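Local coordinates for protein putative aspartate aminotransferase (Thermus thermophilus, PDB 1IUG) that probably catalyses pyridoxal 5'-phosphate-dependent transfer of amino groups between amino acids and 2-oxo acids, as a class-V aminotransferase, at residues Ala216-Ala221 and Glu226-Pro231; Ile55-Gly60 and Gly210-Leu215. One frame throughout, in Å; residues are numbered along the deposited sequence.

In the fold
Both contacts lie on the same side of the chain's centre, about 9 Å apart between their own centres, and both reach the second subunit. Contact 1 is local and only partly buried: helix 215-222 is met by the loop that follows it, through a carboxylate, backbone amides and the corner of an indole over a guanidinium face. Contact 2 is buried and bridges about 150 residues, tying the end of strand 52-57 to the turn before that same helix by one phenol hydroxyl and a water. The two join where the indole of Trp229 stacks on Tyr212 and its NE1 probably hydrogen-bonds to Tyr212 O, so the turn before helix 215-222 and the loop after it also meet each other directly.

Contact 1. Residues Ala216-Ala221 and Glu226-Pro231; sequences ARELKA and ESAWTP
Glu218, on helix 215-222, reaches across to the returning loop and receives the backbone N-H of Ala228, with Ala228 N 3.0 Å from Glu218 OE1. The bond is nearly straight at the hydrogen, 173°, yet the donor stands well above the carboxylate plane. CG lies anti to the carbonyl carbon (chi1 -84°) and the chain folds again at chi2, which swings the carboxylate to the loop. OE1 also accepts from Gln222 NE2. Its sister oxygen is served by water 1, which gives a hydrogen to Glu218 OE2 at 2.8 Å and accepts from Trp229 N at 3.1 Å; consecutive loop amides thus end on one carboxylate. Nearer the helix end, Glu226 N binds Ala221 O at 3.0 Å, closing the reversal between helix and loop, while the carboxylate of Glu226 turns away to salt bridges with Arg33 and Arg28.

Two alanine methyls make the van der Waals contacts. Ala221 CB sits 3.7 Å from Ser227 C, and Ala228 CB rests 3.5 Å from Glu218 CD. That same methyl group lies over the centre of one face of the Trp229 indole, so it is flanked by carboxylate and ring.

The third element is Arg217, whose chain bends at chi2 and chi3 and brings CZ to 3.7 Å from Trp229 CH2. The indole corner lies over one guanidinium face, offset toward its rim, but the planes are 51° apart and the groups are not stacked. Tyr211 adds a cation-pi partner for Arg217. The buried carboxylate of Glu218, with donors at both oxygens, is probably stabilised in its charged form and probably helps set the course of the loop, whose Thr230 OG1 hydrogen-bonds to the modified lysine side chain of the second subunit.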
loop_
_atom_site.group_PDB
_atom_site.type_symbol
_atom_site.label_atom_id
_atom_site.label_comp_id
_atom_site.label_asym_id
_atom_site.label_seq_id
_atom_site.Cartn_x
_atom_site.Cartn_y
_atom_site.Cartn_z
ATOM N N ALA A 216 -7.448 10.793 -10.991
ATOM C CA ALA A 216 -7.098 11.844 -11.945
ATOM C C ALA A 216 -5.623 12.212 -11.855
ATOM O O ALA A 216 -4.947 12.284 -12.887
ATOM C CB ALA A 216 -7.961 13.079 -11.743
ATOM N N ARG A 217 -5.095 12.478 -10.660
ATOM C CA ARG A 217 -3.674 12.786 -10.672
ATOM C C ARG A 217 -2.703 11.617 -10.713
ATOM O O ARG A 217 -1.533 11.794 -11.032
ATOM C CB ARG A 217 -3.239 14.028 -9.859
ATOM C CG ARG A 217 -2.259 13.930 -8.671
ATOM C CD ARG A 217 -2.702 13.150 -7.472
ATOM N NE ARG A 217 -2.826 14.134 -6.388
ATOM C CZ ARG A 217 -3.834 14.205 -5.522
ATOM N NH1 ARG A 217 -4.829 13.333 -5.565
ATOM N NH2 ARG A 217 -3.908 15.224 -4.682
ATOM N N GLU A 218 -3.223 10.410 -10.508
ATOM C CA GLU A 218 -2.400 9.212 -10.634
ATOM C C GLU A 218 -2.267 9.000 -12.146
ATOM O O GLU A 218 -1.177 8.752 -12.646
ATOM C CB GLU A 218 -3.065 7.985 -9.998
ATOM C CG GLU A 218 -2.856 7.842 -8.497
ATOM C CD GLU A 218 -1.428 7.469 -8.096
ATOM O OE1 GLU A 218 -0.509 7.466 -8.948
ATOM O OE2 GLU A 218 -1.223 7.177 -6.898
ATOM N N LEU A 219 -3.382 9.155 -12.868
ATOM C CA LEU A 219 -3.408 8.996 -14.330
ATOM C C LEU A 219 -2.441 9.990 -14.959
ATOM O O LEU A 219 -1.608 9.623 -15.783
ATOM C CB LEU A 219 -4.825 9.229 -14.867
ATOM C CG LEU A 219 -5.212 8.811 -16.295
ATOM C CD1 LEU A 219 -4.649 9.767 -17.326
ATOM C CD2 LEU A 219 -4.774 7.384 -16.573
ATOM N N LYS A 220 -2.553 11.240 -14.530
ATOM C CA LYS A 220 -1.708 12.339 -14.991
ATOM C C LYS A 220 -0.232 11.945 -14.833
ATOM O O LYS A 220 0.555 12.065 -15.774
ATOM C CB LYS A 220 -2.049 13.581 -14.148
ATOM C CG LYS A 220 -1.491 14.954 -14.555
ATOM C CD LYS A 220 0.030 15.041 -14.572
ATOM C CE LYS A 220 0.528 16.441 -14.956
ATOM N NZ LYS A 220 -0.569 17.425 -15.219
ATOM N N ALA A 221 0.119 11.434 -13.654
ATOM C CA ALA A 221 1.488 11.022 -13.354
ATOM C C ALA A 221 1.925 9.692 -13.975
ATOM O O ALA A 221 3.033 9.588 -14.506
ATOM C CB ALA A 221 1.698 10.979 -11.844
ATOM N N GLU A 226 5.420 7.924 -13.832
ATOM C CA GLU A 226 5.562 8.366 -12.448
ATOM C C GLU A 226 4.332 7.871 -11.703
ATOM O O GLU A 226 3.545 7.084 -12.225
ATOM C CB GLU A 226 5.568 9.896 -12.355
ATOM C CG GLU A 226 6.232 10.633 -13.503
ATOM C CD GLU A 226 7.712 10.868 -13.297
ATOM O OE1 GLU A 226 8.235 10.559 -12.202
ATOM O OE2 GLU A 226 8.354 11.378 -14.241
ATOM N N SER A 227 4.169 8.359 -10.481
ATOM C CA SER A 227 3.024 8.032 -9.642
ATOM C C SER A 227 2.833 9.245 -8.739
ATOM O O SER A 227 3.745 10.067 -8.598
ATOM C CB SER A 227 3.257 6.748 -8.830
ATOM O OG SER A 227 4.412 6.840 -8.017
ATOM N N ALA A 228 1.633 9.396 -8.189
ATOM C CA ALA A 228 1.337 10.533 -7.326
ATOM C C ALA A 228 2.275 10.584 -6.124
ATOM O O ALA A 228 2.836 11.633 -5.818
ATOM C CB ALA A 228 -0.111 10.485 -6.870
ATOM N N TRP A 229 2.467 9.441 -5.469
ATOM C CA TRP A 229 3.332 9.349 -4.289
ATOM C C TRP A 229 4.410 8.300 -4.560
ATOM O O TRP A 229 4.538 7.823 -5.688
ATOM C CB TRP A 229 2.505 8.942 -3.060
ATOM C CG TRP A 229 1.045 9.291 -3.173
ATOM C CD1 TRP A 229 0.002 8.419 -3.338
ATOM C CD2 TRP A 229 0.473 10.606 -3.188
ATOM N NE1 TRP A 229 -1.178 9.111 -3.461
ATOM C CE2 TRP A 229 -0.919 10.453 -3.373
ATOM C CE3 TRP A 229 1.005 11.900 -3.063
ATOM C CZ2 TRP A 229 -1.791 11.548 -3.437
ATOM C CZ3 TRP A 229 0.137 12.988 -3.127
ATOM C CH2 TRP A 229 -1.246 12.802 -3.313
ATOM N N THR A 230 5.192 7.942 -3.546
ATOM C CA THR A 230 6.225 6.934 -3.738
ATOM C C THR A 230 5.550 5.582 -3.914
ATOM O O THR A 230 4.726 5.175 -3.092
ATOM C CB THR A 230 7.193 6.863 -2.550
ATOM O OG1 THR A 230 7.698 8.172 -2.272
ATOM C CG2 THR A 230 8.368 5.944 -2.875
ATOM N N PRO A 231 5.833 4.901 -5.033
ATOM C CA PRO A 231 5.225 3.592 -5.282
ATOM C C PRO A 231 6.097 2.472 -4.720
ATOM O O PRO A 231 7.298 2.665 -4.499
ATOM C CB PRO A 231 5.204 3.535 -6.803
ATOM C CG PRO A 231 6.543 4.148 -7.148
ATOM C CD PRO A 231 6.637 5.343 -6.190
HETATM O O HOH W 1 1.388 6.657 -6.164
#

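Contact 2. Residues Ile55-Gly60 and Gly210-Leu215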
loop_
_atom_site.group_PDB
_atom_site.type_symbol
_atom_site.label_atom_id
_atom_site.label_comp_id
_atom_site.label_asym_id
_atom_site.label_seq_id
_atom_site.Cartn_x
_atom_site.Cartn_y
_atom_site.Cartn_z
ATOM N N ILE A 55 -1.422 1.644 -11.249
ATOM C CA ILE A 55 -0.792 0.869 -10.188
ATOM C C ILE A 55 -0.890 1.645 -8.876
ATOM O O ILE A 55 -0.380 2.763 -8.765
ATOM C CB ILE A 55 0.691 0.604 -10.494
ATOM C CG1 ILE A 55 0.825 -0.141 -11.827
ATOM C CG2 ILE A 55 1.340 -0.171 -9.349
ATOM C CD1 ILE A 55 2.250 -0.461 -12.206
ATOM N N LEU A 56 -1.559 1.051 -7.892
ATOM C CA LEU A 56 -1.736 1.683 -6.585
ATOM C C LEU A 56 -1.002 0.901 -5.510
ATOM O O LEU A 56 -0.975 -0.331 -5.531
ATOM C CB LEU A 56 -3.221 1.751 -6.223
ATOM C CG LEU A 56 -4.185 2.395 -7.227
ATOM C CD1 LEU A 56 -5.584 2.368 -6.645
ATOM C CD2 LEU A 56 -3.776 3.820 -7.552
ATOM N N THR A 57 -0.401 1.621 -4.573
ATOM C CA THR A 57 0.318 0.984 -3.485
ATOM C C THR A 57 -0.667 0.742 -2.346
ATOM O O THR A 57 -1.097 1.672 -1.664
ATOM C CB THR A 57 1.524 1.840 -3.042
ATOM O OG1 THR A 57 2.448 1.934 -4.135
ATOM C CG2 THR A 57 2.236 1.207 -1.848
ATOM N N GLY A 58 -1.069 -0.515 -2.211
ATOM C CA GLY A 58 -2.023 -0.917 -1.191
ATOM C C GLY A 58 -2.598 -2.268 -1.582
ATOM O O GLY A 58 -2.199 -2.830 -2.600
ATOM N N SER A 59 -3.532 -2.798 -0.795
ATOM C CA SER A 59 -4.118 -4.097 -1.112
ATOM C C SER A 59 -5.208 -3.995 -2.180
ATOM O O SER A 59 -5.542 -2.902 -2.643
ATOM C CB SER A 59 -4.668 -4.777 0.146
ATOM O OG SER A 59 -5.841 -4.132 0.612
ATOM N N GLY A 60 -5.746 -5.151 -2.567
ATOM C CA GLY A 60 -6.790 -5.196 -3.573
ATOM C C GLY A 60 -8.019 -4.383 -3.208
ATOM O O GLY A 60 -8.619 -3.747 -4.076
ATOM N N GLY A 210 -11.583 12.089 -3.699
ATOM C CA GLY A 210 -10.781 11.507 -2.631
ATOM C C GLY A 210 -9.412 12.180 -2.655
ATOM O O GLY A 210 -9.242 13.183 -3.348
ATOM N N TYR A 211 -8.445 11.686 -1.882
ATOM C CA TYR A 211 -7.109 12.289 -1.912
ATOM C C TYR A 211 -6.021 11.309 -2.360
ATOM O O TYR A 211 -5.508 11.420 -3.469
ATOM C CB TYR A 211 -6.727 12.938 -0.572
ATOM C CG TYR A 211 -5.513 13.831 -0.717
ATOM C CD1 TYR A 211 -5.631 15.113 -1.258
ATOM C CD2 TYR A 211 -4.236 13.367 -0.400
ATOM C CE1 TYR A 211 -4.513 15.904 -1.488
ATOM C CE2 TYR A 211 -3.110 14.150 -0.629
ATOM C CZ TYR A 211 -3.258 15.416 -1.178
ATOM O OH TYR A 211 -2.146 16.179 -1.450
ATOM N N TYR A 212 -5.669 10.360 -1.496
ATOM C CA TYR A 212 -4.650 9.362 -1.819
ATOM C C TYR A 212 -5.072 8.531 -3.021
ATOM O O TYR A 212 -4.232 8.156 -3.839
ATOM C CB TYR A 212 -4.411 8.429 -0.630
ATOM C CG TYR A 212 -3.353 7.361 -0.855
ATOM C CD1 TYR A 212 -2.004 7.620 -0.598
ATOM C CD2 TYR A 212 -3.707 6.075 -1.275
ATOM C CE1 TYR A 212 -1.030 6.621 -0.747
ATOM C CE2 TYR A 212 -2.746 5.071 -1.430
ATOM C CZ TYR A 212 -1.409 5.352 -1.161
ATOM O OH TYR A 212 -0.458 4.363 -1.285
ATOM N N LEU A 213 -6.375 8.269 -3.134
ATOM C CA LEU A 213 -6.887 7.461 -4.232
ATOM C C LEU A 213 -7.598 8.213 -5.369
ATOM O O LEU A 213 -8.456 7.665 -6.068
ATOM C CB LEU A 213 -7.711 6.286 -3.684
ATOM C CG LEU A 213 -9.193 6.330 -3.305
ATOM C CD1 LEU A 213 -9.431 5.270 -2.227
ATOM C CD2 LEU A 213 -9.623 7.695 -2.815
ATOM N N ASP A 214 -7.219 9.473 -5.552
ATOM C CA ASP A 214 -7.743 10.317 -6.627
ATOM C C ASP A 214 -7.069 9.759 -7.894
ATOM O O ASP A 214 -5.853 9.859 -8.053
ATOM C CB ASP A 214 -7.303 11.769 -6.376
ATOM C CG ASP A 214 -7.754 12.747 -7.464
ATOM O OD1 ASP A 214 -7.784 12.400 -8.664
ATOM O OD2 ASP A 214 -8.040 13.906 -7.107
ATOM N N LEU A 215 -7.857 9.151 -8.775
ATOM C CA LEU A 215 -7.320 8.568 -10.000
ATOM C C LEU A 215 -6.901 9.580 -11.062
ATOM O O LEU A 215 -6.064 9.272 -11.910
ATOM C CB LEU A 215 -8.291 7.529 -10.568
ATOM C CG LEU A 215 -8.094 6.077 -10.095
ATOM C CD1 LEU A 215 -7.632 6.001 -8.651
ATOM C CD2 LEU A 215 -9.366 5.282 -10.303
HETATM O O HOH W 2 -0.748 4.453 -4.448
#
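The end of strand 52-57, an outermost strand of the seven-stranded sheet in the large domain of this fold-type I aminotransferase, is where Thr57 meets Tyr212. Just beyond it the strand-turn-helix connection supplies Ser59 OG and Gly60 N to the phosphate of the pyridoxal-bearing lysine at position 185, so the contact lies immediately before a cofactor-binding turn. Across the contact, Tyr212 belongs to a type I beta turn from Tyr211 to Asp214, and Asp214 is the N-cap of helix 215-222.

One bond carries the contact. Tyr212 OH donates to Thr57 O at 2.8 Å, lying in the carbonyl plane on a lone pair, with a C=O...donor angle of 136°. The carbonyl oxygen is met at the ring's edge, close to its plane. With CG anti to the backbone N (chi1 -179°), the phenol stands out from the turn far enough for its hydroxyl to reach the strand. Thr57 CB is 3.7 Å from Tyr212 OH, and OG1 is engaged by Ala232 N.

The same hydroxyl serves the dimer: Ser59 N of the second subunit hydrogen-bonds to Tyr212 OH, and Glu65 of that subunit accepts from Tyr212 N. Trp229 stacks on the Tyr212 ring, and Leu62 of the same chain and Leu62 of the second subunit both touch Tyr212. A phenylalanine in place of Tyr212 would lack the hydroxyl and would probably leave Thr57 O and Ser59 N of the second subunit without their shared partner.

Water 2 supplements the direct bond, bridging the strand to the phenol: it accepts from Thr57 N at 2.9 Å and gives a weak bond to Tyr212 OH at 3.2 Å.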